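Local atomic coordinates of endo-1,4-b-d-mannanase (Trichoderma reesei, PDB entry 1QNQ), a protein that catalyses endo-hydrolysis of the beta-1,4-mannosidic linkages of mannans, probably with the retaining mechanism of glycoside hydrolase family 5. Residues N168-N173 with V200-E205; H241-S246 with F274-A279; M304-G309 with D321-W326. All blocks are in the same frame, centred on the assembly; numbering follows the deposited sequence.

The three contacts lie at the C-terminal ends of strands in the parallel barrel sheet of a family 5 hydrolase and together line its presumed active-site cleft. Contacts 1 and 2 touch directly: Glu-169 OE2 lies 2.7 Å from His-241 ND1. Their centres are 14 Å apart. Across this junction Glu-169 CD and Glu-276 CD are separated by 5.2 Å, consistent with the two carboxylates of a retaining glycosidase. Contacts 2 and 3, with centres 11 Å apart, join through the neighbouring strands 272-277 and 300-309, where Tyr-277 O is 3.1 Å from Trp-306 N. Both also touch one terpyridine-platinum complex. Contacts 1 and 3 stay about 6 Å apart at their nearest atoms.

Contact 1. Residues N168-N173 with V200-E205. With TPT (2,2':6',2''-TERPYRIDINE PLATINUM(II) Chloride), chain C.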
loop_
_atom_site.group_PDB
_atom_site.type_symbol
_atom_site.label_atom_id
_atom_site.label_comp_id
_atom_site.label_asym_id
_atom_site.label_seq_id
_atom_site.Cartn_x
_atom_site.Cartn_y
_atom_site.Cartn_z
ATOM N N ASN A 168 5.969 -2.676 1.195
ATOM C CA ASN A 168 5.379 -1.863 2.275
ATOM C C ASN A 168 6.549 -1.226 3.061
ATOM O O ASN A 168 7.312 -1.925 3.728
ATOM C CB ASN A 168 4.506 -2.679 3.240
ATOM C CG ASN A 168 4.005 -1.919 4.468
ATOM O OD1 ASN A 168 3.361 -0.870 4.275
ATOM N ND2 ASN A 168 4.225 -2.312 5.709
ATOM N N GLU A 169 6.765 0.077 2.881
ATOM C CA GLU A 169 7.731 0.893 3.578
ATOM C C GLU A 169 9.175 0.480 3.400
ATOM O O GLU A 169 9.941 0.361 4.378
ATOM C CB GLU A 169 7.345 1.019 5.077
ATOM C CG GLU A 169 5.970 1.611 5.367
ATOM C CD GLU A 169 5.721 2.082 6.789
ATOM O OE1 GLU A 169 6.510 1.770 7.729
ATOM O OE2 GLU A 169 4.727 2.823 7.046
ATOM N N PRO A 170 9.644 0.221 2.175
ATOM C CA PRO A 170 11.061 -0.133 2.006
ATOM C C PRO A 170 12.032 0.867 2.635
ATOM O O PRO A 170 11.889 2.075 2.406
ATOM C CB PRO A 170 11.257 -0.229 0.482
ATOM C CG PRO A 170 10.115 0.559 -0.073
ATOM C CD PRO A 170 8.964 0.391 0.886
ATOM N N ARG A 171 13.007 0.398 3.416
ATOM C CA ARG A 171 14.076 1.192 4.011
ATOM C C ARG A 171 15.448 0.536 3.829
ATOM O O ARG A 171 15.505 -0.687 3.699
ATOM C CB ARG A 171 13.913 1.464 5.514
ATOM C CG ARG A 171 12.727 2.309 5.973
ATOM C CD ARG A 171 12.742 2.534 7.496
ATOM N NE ARG A 171 11.679 3.383 8.036
ATOM C CZ ARG A 171 11.644 3.861 9.280
ATOM N NH1 ARG A 171 12.603 3.596 10.177
ATOM N NH2 ARG A 171 10.624 4.615 9.697
ATOM N N CYS A 172 16.538 1.274 3.915
ATOM C CA CYS A 172 17.917 0.738 3.921
ATOM C C CYS A 172 18.653 1.550 4.999
ATOM O O CYS A 172 19.230 2.598 4.718
ATOM C CB CYS A 172 18.598 0.727 2.569
ATOM S SG CYS A 172 20.075 -0.303 2.298
ATOM N N ASN A 173 18.591 1.100 6.250
ATOM C CA ASN A 173 19.088 1.919 7.391
ATOM C C ASN A 173 20.565 2.268 7.332
ATOM O O ASN A 173 21.396 1.357 7.297
ATOM C CB ASN A 173 18.728 1.206 8.709
ATOM C CG ASN A 173 19.259 1.964 9.930
ATOM O OD1 ASN A 173 20.260 1.576 10.546
ATOM N ND2 ASN A 173 18.639 3.057 10.338
ATOM N N VAL A 200 2.268 1.573 -11.668
ATOM C CA VAL A 200 3.289 1.027 -10.753
ATOM C C VAL A 200 3.817 2.116 -9.803
ATOM O O VAL A 200 4.031 3.245 -10.250
ATOM C CB VAL A 200 4.480 0.388 -11.495
ATOM C CG1 VAL A 200 5.480 -0.255 -10.528
ATOM C CG2 VAL A 200 4.074 -0.666 -12.517
ATOM N N THR A 201 4.003 1.844 -8.512
ATOM C CA THR A 201 4.466 2.780 -7.487
ATOM C C THR A 201 5.409 2.109 -6.482
ATOM O O THR A 201 5.467 0.863 -6.408
ATOM C CB THR A 201 3.238 3.458 -6.777
ATOM O OG1 THR A 201 3.700 4.600 -6.023
ATOM C CG2 THR A 201 2.500 2.504 -5.861
ATOM N N LEU A 202 6.183 2.840 -5.647
ATOM C CA LEU A 202 7.156 2.257 -4.721
ATOM C C LEU A 202 6.611 1.712 -3.384
ATOM O O LEU A 202 6.957 0.602 -2.985
ATOM C CB LEU A 202 8.258 3.310 -4.448
ATOM C CG LEU A 202 9.446 2.962 -3.556
ATOM C CD1 LEU A 202 10.154 1.686 -4.004
ATOM C CD2 LEU A 202 10.458 4.124 -3.508
ATOM N N GLY A 203 5.757 2.516 -2.692
ATOM C CA GLY A 203 5.263 2.090 -1.372
ATOM C C GLY A 203 6.039 2.617 -0.162
ATOM O O GLY A 203 5.790 2.203 0.998
ATOM N N ASP A 204 6.980 3.537 -0.390
ATOM C CA ASP A 204 7.762 4.152 0.679
ATOM C C ASP A 204 6.965 5.099 1.565
ATOM O O ASP A 204 5.934 5.584 1.159
ATOM C CB ASP A 204 8.981 4.931 0.118
ATOM C CG ASP A 204 8.566 6.014 -0.870
ATOM O OD1 ASP A 204 7.851 5.729 -1.856
ATOM O OD2 ASP A 204 8.997 7.177 -0.654
ATOM N N GLU A 205 7.498 5.443 2.729
ATOM C CA GLU A 205 6.937 6.375 3.691
ATOM C C GLU A 205 7.101 7.851 3.270
ATOM O O GLU A 205 6.442 8.737 3.833
ATOM C CB GLU A 205 7.621 6.234 5.060
ATOM C CG GLU A 205 7.395 4.873 5.771
ATOM C CD GLU A 205 8.492 4.606 6.790
ATOM O OE1 GLU A 205 9.555 4.071 6.389
ATOM O OE2 GLU A 205 8.361 4.925 8.007
HETATM PT PT1 TPT C . 7.707 0.706 11.672
HETATM N N1 TPT C . 9.475 0.609 12.667
HETATM N N2 TPT C . 7.560 -1.077 12.573
HETATM N N3 TPT C . 5.804 0.220 11.082
HETATM C C1 TPT C . 10.504 1.487 12.589
HETATM C C2 TPT C . 11.673 1.255 13.250
HETATM C C3 TPT C . 11.842 0.074 13.996
HETATM C C4 TPT C . 10.819 -0.843 13.988
HETATM C C5 TPT C . 9.617 -0.589 13.328
HETATM C C6 TPT C . 8.491 -1.525 13.259
HETATM C C7 TPT C . 8.410 -2.803 13.900
HETATM C C8 TPT C . 7.205 -3.444 13.693
HETATM C C9 TPT C . 6.179 -2.934 12.889
HETATM C C10 TPT C . 6.396 -1.754 12.227
HETATM C C11 TPT C . 5.386 -1.002 11.415
HETATM C C12 TPT C . 4.095 -1.471 11.215
HETATM C C13 TPT C . 3.246 -0.731 10.361
HETATM C C14 TPT C . 3.722 0.527 9.912
HETATM C C15 TPT C . 4.980 0.922 10.246
HETATM O O HOH W 1 5.815 4.590 9.264
HETATM O O HOH W 2 9.956 3.882 3.575
HETATM O O HOH W 3 7.862 2.640 10.701
#
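Glu-205, which buries the most surface here, is gripped by Arg-171 through two nearly linear bonds, NE to OE1 and NH2 to OE2, each 2.8 Å long. Arg-171, its chain extended from CG to NE, brings both nitrogens alongside the carboxylate. Both oxygens use their syn lone pairs, and the guanidinium and carboxylate planes are only 10° apart, which makes this a side-on, bidentate salt bridge that fixes the rotation of both groups. The carboxylate of Glu-169 is stacked on that of Glu-205, with Glu-169 OE1 3.7 Å from Glu-205 OE2. The arginine probably eases this meeting of like charges; Glu-169 OE2 is hydrogen-bonded to His-241 of contact 2 and OE1 to Trp-114. Glu-169 CD also rests 3.4 Å from Glu-205 CG, while its OE1 approaches C15 of the bound terpyridine-platinum complex. Beside this pair, Pro-170 sets its CD 3.7 Å from Gly-203 O and its CG against Leu-202 CD1. Gly-203 O accepts the Glu-169 N-H at 3.0 Å. One water ties Pro-170 O to the Glu-205 backbone N and OE1. The loop after strand 161-165 thus meets the loop that follows strand 199-201, with helix 178-194 packed on Leu-202 and strands 238-242 and 272-277 beside Asn-168.

Contact 2. Residues H241-S246 with F274-A279; sequences HLYPDS and FEEYGA. With TPT (2,2':6',2''-TERPYRIDINE PLATINUM(II) Chloride), chain B; SO4 (sulfate ion), chain D.
With CG beside its backbone N (chi1 -72°), Tyr-243 places its OH against Glu-276, whose own chain runs out extended from a CG opposite the backbone N (chi1 -179°). The hydroxyl donates to the anti lone pair of Glu-276 OE2 at 2.7 Å, and that oxygen lies at the edge of the ring. The other oxygen, OE1, pairs with Arg-54, so the carboxylate is held at both ends. A phenylalanine at Tyr-243 would probably leave OE2 without this donor and the carboxylate freer to turn. C9 of a terpyridine-platinum complex lies over one face of the Tyr-243 ring. Glu-276 CB sits over the centre of the His-241 ring in a CH-pi contact, 3.7 Å from the centroid. In the plane of that ring, NE2 donates to the anti lone pair of Glu-275 OE2 at 2.9 Å, while ND1 is hydrogen-bonded to Glu-169 of contact 1. Two weak backbone bonds, Leu-242 N to Glu-276 O and Gly-278 N to Leu-242 O, join the parallel strands. On the side of the sheet carrying Leu-242 and Tyr-277, Leu-242 CB meets the Phe-274 ring edge. There helices 253-267 and 283-295 cover strands 238-242 and 272-277, and strand 300-309 continues the sheet.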
loop_
_atom_site.group_PDB
_atom_site.type_symbol
_atom_site.label_atom_id
_atom_site.label_comp_id
_atom_site.label_asym_id
_atom_site.label_seq_id
_atom_site.Cartn_x
_atom_site.Cartn_y
_atom_site.Cartn_z
ATOM N N HIS A 241 3.488 8.142 3.802
ATOM C CA HIS A 241 2.762 7.737 5.019
ATOM C C HIS A 241 2.879 8.785 6.133
ATOM O O HIS A 241 3.705 9.695 6.002
ATOM C CB HIS A 241 3.253 6.374 5.496
ATOM C CG HIS A 241 3.131 5.183 4.571
ATOM N ND1 HIS A 241 3.432 3.883 4.971
ATOM C CD2 HIS A 241 2.731 5.092 3.296
ATOM C CE1 HIS A 241 3.209 3.074 3.923
ATOM N NE2 HIS A 241 2.775 3.761 2.894
ATOM N N LEU A 242 2.181 8.697 7.262
ATOM C CA LEU A 242 2.231 9.704 8.339
ATOM C C LEU A 242 1.860 9.143 9.726
ATOM O O LEU A 242 0.686 8.781 9.947
ATOM C CB LEU A 242 1.385 10.920 7.983
ATOM C CG LEU A 242 1.203 12.019 9.039
ATOM C CD1 LEU A 242 2.581 12.642 9.302
ATOM C CD2 LEU A 242 0.198 13.084 8.607
ATOM N N TYR A 243 2.823 9.112 10.666
ATOM C CA TYR A 243 2.579 8.610 12.046
ATOM C C TYR A 243 3.352 9.437 13.082
ATOM O O TYR A 243 4.426 9.061 13.610
ATOM C CB TYR A 243 3.011 7.135 12.112
ATOM C CG TYR A 243 2.193 6.058 11.435
ATOM C CD1 TYR A 243 1.007 5.639 12.030
ATOM C CD2 TYR A 243 2.548 5.467 10.229
ATOM C CE1 TYR A 243 0.208 4.650 11.475
ATOM C CE2 TYR A 243 1.777 4.480 9.643
ATOM C CZ TYR A 243 0.621 4.060 10.297
ATOM O OH TYR A 243 -0.194 3.097 9.747
ATOM N N PRO A 244 2.862 10.619 13.430
ATOM C CA PRO A 244 3.496 11.552 14.366
ATOM C C PRO A 244 3.828 11.036 15.745
ATOM O O PRO A 244 4.902 11.368 16.288
ATOM C CB PRO A 244 2.575 12.753 14.488
ATOM C CG PRO A 244 1.653 12.654 13.339
ATOM C CD PRO A 244 1.592 11.212 12.933
ATOM N N ASP A 245 3.003 10.169 16.298
ATOM C CA ASP A 245 3.257 9.622 17.634
ATOM C C ASP A 245 4.405 8.635 17.636
ATOM O O ASP A 245 4.931 8.386 18.720
ATOM C CB ASP A 245 2.006 8.969 18.195
ATOM C CG ASP A 245 0.895 9.920 18.568
ATOM O OD1 ASP A 245 1.129 11.061 19.037
ATOM O OD2 ASP A 245 -0.262 9.532 18.366
ATOM N N SER A 246 4.827 8.072 16.503
ATOM C CA SER A 246 5.947 7.159 16.458
ATOM C C SER A 246 7.214 7.927 16.062
ATOM O O SER A 246 8.332 7.508 16.331
ATOM C CB SER A 246 5.726 6.024 15.443
ATOM O OG SER A 246 4.439 5.409 15.515
ATOM N N PHE A 274 -1.609 9.991 -0.552
ATOM C CA PHE A 274 -1.418 9.974 0.910
ATOM C C PHE A 274 -1.969 8.622 1.394
ATOM O O PHE A 274 -3.144 8.472 1.750
ATOM C CB PHE A 274 -2.184 11.153 1.499
ATOM C CG PHE A 274 -2.205 11.494 2.957
ATOM C CD1 PHE A 274 -1.231 11.071 3.835
ATOM C CD2 PHE A 274 -3.202 12.318 3.484
ATOM C CE1 PHE A 274 -1.239 11.390 5.172
ATOM C CE2 PHE A 274 -3.243 12.649 4.832
ATOM C CZ PHE A 274 -2.252 12.181 5.666
ATOM N N GLU A 275 -1.137 7.591 1.355
ATOM C CA GLU A 275 -1.500 6.185 1.408
ATOM C C GLU A 275 -1.747 5.478 2.722
ATOM O O GLU A 275 -2.481 4.456 2.688
ATOM C CB GLU A 275 -0.381 5.475 0.587
ATOM C CG GLU A 275 -0.183 4.009 0.737
ATOM C CD GLU A 275 0.808 3.323 -0.179
ATOM O OE1 GLU A 275 0.316 2.903 -1.250
ATOM O OE2 GLU A 275 1.982 3.183 0.201
ATOM N N GLU A 276 -1.214 5.943 3.836
ATOM C CA GLU A 276 -1.394 5.332 5.157
ATOM C C GLU A 276 -1.192 6.359 6.256
ATOM O O GLU A 276 -0.115 6.992 6.190
ATOM C CB GLU A 276 -0.392 4.177 5.288
ATOM C CG GLU A 276 -0.313 3.335 6.501
ATOM C CD GLU A 276 0.571 2.122 6.497
ATOM O OE1 GLU A 276 0.979 1.422 5.508
ATOM O OE2 GLU A 276 0.902 1.797 7.660
ATOM N N TYR A 277 -2.143 6.607 7.161
ATOM C CA TYR A 277 -1.969 7.594 8.223
ATOM C C TYR A 277 -2.803 7.223 9.471
ATOM O O TYR A 277 -3.855 6.606 9.307
ATOM C CB TYR A 277 -2.369 8.996 7.773
ATOM C CG TYR A 277 -3.736 9.227 7.149
ATOM C CD1 TYR A 277 -3.965 9.109 5.792
ATOM C CD2 TYR A 277 -4.821 9.585 7.944
ATOM C CE1 TYR A 277 -5.200 9.336 5.222
ATOM C CE2 TYR A 277 -6.081 9.810 7.401
ATOM C CZ TYR A 277 -6.271 9.673 6.043
ATOM O OH TYR A 277 -7.520 9.905 5.505
ATOM N N GLY A 278 -2.336 7.628 10.659
ATOM C CA GLY A 278 -3.085 7.437 11.902
ATOM C C GLY A 278 -2.543 8.250 13.084
ATOM O O GLY A 278 -1.382 8.606 13.123
ATOM N N ALA A 279 -3.397 8.547 14.062
ATOM C CA ALA A 279 -3.023 9.174 15.336
ATOM C C ALA A 279 -3.484 8.288 16.504
ATOM O O ALA A 279 -4.573 7.712 16.455
ATOM C CB ALA A 279 -3.707 10.521 15.466
HETATM PT PT1 TPT B . 4.235 -0.318 15.276
HETATM N N1 TPT B . 6.131 0.239 15.856
HETATM N N2 TPT B . 4.543 1.379 14.291
HETATM N N3 TPT B . 2.485 -0.121 14.272
HETATM C C1 TPT B . 6.913 -0.454 16.696
HETATM C C2 TPT B . 8.193 -0.058 17.010
HETATM C C3 TPT B . 8.698 1.106 16.420
HETATM C C4 TPT B . 7.929 1.799 15.549
HETATM C C5 TPT B . 6.607 1.407 15.289
HETATM C C6 TPT B . 5.679 2.082 14.363
HETATM C C7 TPT B . 5.954 3.190 13.588
HETATM C C8 TPT B . 4.954 3.660 12.771
HETATM C C9 TPT B . 3.776 2.971 12.651
HETATM C C10 TPT B . 3.595 1.817 13.400
HETATM C C11 TPT B . 2.394 0.960 13.441
HETATM C C12 TPT B . 1.263 1.140 12.649
HETATM C C13 TPT B . 0.203 0.263 12.758
HETATM C C14 TPT B . 0.274 -0.869 13.619
HETATM C C15 TPT B . 1.458 -0.999 14.339
HETATM S S SO4 D . 4.862 2.888 18.282
HETATM O O1 SO4 D . 4.473 3.131 16.857
HETATM O O2 SO4 D . 4.261 1.577 18.730
HETATM O O3 SO4 D . 4.343 3.959 19.210
HETATM O O4 SO4 D . 6.345 2.831 18.414
HETATM O O HOH W 4 0.774 8.662 15.002
HETATM O O HOH W 5 5.911 -0.157 13.614
#

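Contact 3. Residues M304-G309 with D321-W326; sequences MFWQWG and DPYTVW. With TPT (2,2':6',2''-TERPYRIDINE PLATINUM(II) Chloride), chain B.
Trp-306 points its indole N-H straight at Asp-321: NE1 donates to the syn lone pair of OD2 at 2.9 Å, with an angle of 175° at the hydrogen and the oxygen in the ring plane. A CG opposite the backbone N (chi1 -172°) carries the indole there. Tyr-323 CB meets the same indole edge, 3.8 Å from Trp-306 CD1. Tyr-323 and Asp-321 border a bound terpyridine-platinum complex: its C13 comes within 3.5 Å of Tyr-323 CE2, and its C14 lies near Asp-321 OD2. Behind this first shell, a type I turn from Asp-321 to Thr-324 sets the carboxylate. Asp-321 OD1 accepts Tyr-323 N at 2.9 Å, closing an Asx turn, and Thr-324 OG1 accepts Asp-321 N. Within 304-309 the peptide between Trp-306 and Gln-307 is cis, a non-proline cis bond of the kind known at the end of the last barrel strand in family 5, and Gln-307 CB lies over one indole face, toward its rim. Gln-307 N is buried without a partner. Further out, Val-325 N bonds to Gln-307 O at 2.9 Å, and Gly-309 N to Val-325 O at 3.0 Å. Thr-324 CG2 and the Trp-326 ring press on Gly-309, leaving no room for a side chain. Val-325 CB packs on Phe-305 CE2. Strand 325-326 thus pairs in parallel with the last residues of strand 300-309, which runs between strands 21-25 and 272-277, with helix 35-47 packed against Trp-308.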
loop_
_atom_site.group_PDB
_atom_site.type_symbol
_atom_site.label_atom_id
_atom_site.label_comp_id
_atom_site.label_asym_id
_atom_site.label_seq_id
_atom_site.Cartn_x
_atom_site.Cartn_y
_atom_site.Cartn_z
ATOM N N MET A 304 -5.899 7.610 1.778
ATOM C CA MET A 304 -6.443 6.370 2.361
ATOM C C MET A 304 -6.079 6.208 3.834
ATOM O O MET A 304 -4.903 5.970 4.139
ATOM C CB MET A 304 -5.853 5.148 1.595
ATOM C CG MET A 304 -6.128 5.267 0.112
ATOM S SD MET A 304 -5.106 4.431 -1.073
ATOM C CE MET A 304 -5.914 2.837 -0.804
ATOM N N PHE A 305 -6.996 6.342 4.805
ATOM C CA PHE A 305 -6.671 6.133 6.219
ATOM C C PHE A 305 -6.310 4.702 6.635
ATOM O O PHE A 305 -6.714 3.718 5.973
ATOM C CB PHE A 305 -7.863 6.638 7.092
ATOM C CG PHE A 305 -9.141 5.848 7.007
ATOM C CD1 PHE A 305 -10.104 6.111 6.062
ATOM C CD2 PHE A 305 -9.405 4.850 7.937
ATOM C CE1 PHE A 305 -11.290 5.389 5.987
ATOM C CE2 PHE A 305 -10.580 4.093 7.866
ATOM C CZ PHE A 305 -11.529 4.382 6.910
ATOM N N TRP A 306 -5.518 4.529 7.704
ATOM C CA TRP A 306 -5.247 3.249 8.383
ATOM C C TRP A 306 -6.101 3.205 9.652
ATOM O O TRP A 306 -5.927 4.096 10.497
ATOM C CB TRP A 306 -3.735 3.088 8.715
ATOM C CG TRP A 306 -3.364 1.729 9.240
ATOM C CD1 TRP A 306 -3.510 1.347 10.556
ATOM C CD2 TRP A 306 -2.847 0.583 8.564
ATOM N NE1 TRP A 306 -3.096 0.028 10.718
ATOM C CE2 TRP A 306 -2.661 -0.442 9.490
ATOM C CE3 TRP A 306 -2.452 0.356 7.230
ATOM C CZ2 TRP A 306 -2.152 -1.688 9.145
ATOM C CZ3 TRP A 306 -1.915 -0.885 6.874
ATOM C CH2 TRP A 306 -1.792 -1.908 7.828
ATOM N N GLN A 307 -7.061 2.301 9.834
ATOM C CA GLN A 307 -7.422 1.233 8.900
ATOM C C GLN A 307 -8.928 0.874 9.080
ATOM O O GLN A 307 -9.534 1.186 10.150
ATOM C CB GLN A 307 -6.626 -0.063 9.121
ATOM C CG GLN A 307 -6.804 -0.784 10.456
ATOM C CD GLN A 307 -6.215 -2.185 10.554
ATOM O OE1 GLN A 307 -6.029 -2.925 9.586
ATOM N NE2 GLN A 307 -5.910 -2.592 11.797
ATOM N N TRP A 308 -9.516 0.137 8.144
ATOM C CA TRP A 308 -10.916 -0.342 8.227
ATOM C C TRP A 308 -11.074 -1.447 9.276
ATOM O O TRP A 308 -10.209 -2.315 9.408
ATOM C CB TRP A 308 -11.387 -0.917 6.864
ATOM C CG TRP A 308 -12.859 -1.154 6.646
ATOM C CD1 TRP A 308 -13.573 -2.321 6.792
ATOM C CD2 TRP A 308 -13.827 -0.147 6.302
ATOM N NE1 TRP A 308 -14.926 -2.100 6.553
ATOM C CE2 TRP A 308 -15.093 -0.762 6.236
ATOM C CE3 TRP A 308 -13.749 1.222 5.991
ATOM C CZ2 TRP A 308 -16.257 -0.063 5.908
ATOM C CZ3 TRP A 308 -14.895 1.928 5.659
ATOM C CH2 TRP A 308 -16.168 1.279 5.637
ATOM N N GLY A 309 -12.197 -1.475 10.011
ATOM C CA GLY A 309 -12.563 -2.589 10.883
ATOM C C GLY A 309 -14.005 -3.037 10.570
ATOM O O GLY A 309 -14.802 -2.150 10.257
ATOM N N ASP A 321 -6.426 -3.073 15.608
ATOM C CA ASP A 321 -5.221 -2.452 16.234
ATOM C C ASP A 321 -5.625 -1.125 16.861
ATOM O O ASP A 321 -6.801 -0.720 16.799
ATOM C CB ASP A 321 -4.010 -2.370 15.320
ATOM C CG ASP A 321 -4.009 -1.348 14.192
ATOM O OD1 ASP A 321 -4.915 -0.484 14.171
ATOM O OD2 ASP A 321 -3.091 -1.370 13.313
ATOM N N PRO A 322 -4.725 -0.324 17.437
ATOM C CA PRO A 322 -5.113 0.958 18.028
ATOM C C PRO A 322 -5.713 1.987 17.082
ATOM O O PRO A 322 -6.305 3.000 17.511
ATOM C CB PRO A 322 -3.835 1.474 18.693
ATOM C CG PRO A 322 -2.951 0.280 18.841
ATOM C CD PRO A 322 -3.301 -0.634 17.661
ATOM N N TYR A 323 -5.593 1.817 15.769
ATOM C CA TYR A 323 -6.044 2.762 14.764
ATOM C C TYR A 323 -7.375 2.377 14.097
ATOM O O TYR A 323 -7.923 3.109 13.263
ATOM C CB TYR A 323 -4.917 2.943 13.707
ATOM C CG TYR A 323 -3.536 3.329 14.221
ATOM C CD1 TYR A 323 -3.193 4.646 14.537
ATOM C CD2 TYR A 323 -2.553 2.362 14.385
ATOM C CE1 TYR A 323 -1.928 5.000 15.008
ATOM C CE2 TYR A 323 -1.285 2.678 14.880
ATOM C CZ TYR A 323 -0.984 3.993 15.162
ATOM O OH TYR A 323 0.263 4.283 15.666
ATOM N N THR A 324 -7.940 1.214 14.437
ATOM C CA THR A 324 -9.139 0.739 13.743
ATOM C C THR A 324 -10.318 1.699 13.766
ATOM O O THR A 324 -10.644 2.227 14.845
ATOM C CB THR A 324 -9.536 -0.638 14.340
ATOM O OG1 THR A 324 -8.504 -1.598 14.049
ATOM C CG2 THR A 324 -10.883 -1.120 13.817
ATOM N N VAL A 325 -10.972 1.912 12.612
ATOM C CA VAL A 325 -12.197 2.707 12.483
ATOM C C VAL A 325 -13.305 1.711 12.124
ATOM O O VAL A 325 -13.335 1.142 11.032
ATOM C CB VAL A 325 -12.127 3.826 11.447
ATOM C CG1 VAL A 325 -13.445 4.576 11.250
ATOM C CG2 VAL A 325 -11.015 4.815 11.740
ATOM N N TRP A 326 -14.175 1.356 13.077
ATOM C CA TRP A 326 -15.208 0.363 12.883
ATOM C C TRP A 326 -16.359 0.858 12.022
ATOM O O TRP A 326 -16.893 1.979 12.231
ATOM C CB TRP A 326 -15.733 -0.146 14.253
ATOM C CG TRP A 326 -14.767 -0.831 15.170
ATOM C CD1 TRP A 326 -14.177 -0.329 16.290
ATOM C CD2 TRP A 326 -14.258 -2.181 15.059
ATOM N NE1 TRP A 326 -13.327 -1.253 16.872
ATOM C CE2 TRP A 326 -13.366 -2.409 16.112
ATOM C CE3 TRP A 326 -14.479 -3.213 14.124
ATOM C CZ2 TRP A 326 -12.699 -3.620 16.287
ATOM C CZ3 TRP A 326 -13.791 -4.409 14.291
ATOM C CH2 TRP A 326 -12.912 -4.630 15.361
HETATM PT PT1 TPT B . 4.235 -0.318 15.276
HETATM N N1 TPT B . 6.131 0.239 15.856
HETATM N N2 TPT B . 4.543 1.379 14.291
HETATM N N3 TPT B . 2.485 -0.121 14.272
HETATM C C1 TPT B . 6.913 -0.454 16.696
HETATM C C2 TPT B . 8.193 -0.058 17.010
HETATM C C3 TPT B . 8.698 1.106 16.420
HETATM C C4 TPT B . 7.929 1.799 15.549
HETATM C C5 TPT B . 6.607 1.407 15.289
HETATM C C6 TPT B . 5.679 2.082 14.363
HETATM C C7 TPT B . 5.954 3.190 13.588
HETATM C C8 TPT B . 4.954 3.660 12.771
HETATM C C9 TPT B . 3.776 2.971 12.651
HETATM C C10 TPT B . 3.595 1.817 13.400
HETATM C C11 TPT B . 2.394 0.960 13.441
HETATM C C12 TPT B . 1.263 1.140 12.649
HETATM C C13 TPT B . 0.203 0.263 12.758
HETATM C C14 TPT B . 0.274 -0.869 13.619
HETATM C C15 TPT B . 1.458 -0.999 14.339
HETATM O O HOH W 6 -9.264 -3.273 11.978
HETATM O O HOH W 5 5.911 -0.157 13.614
#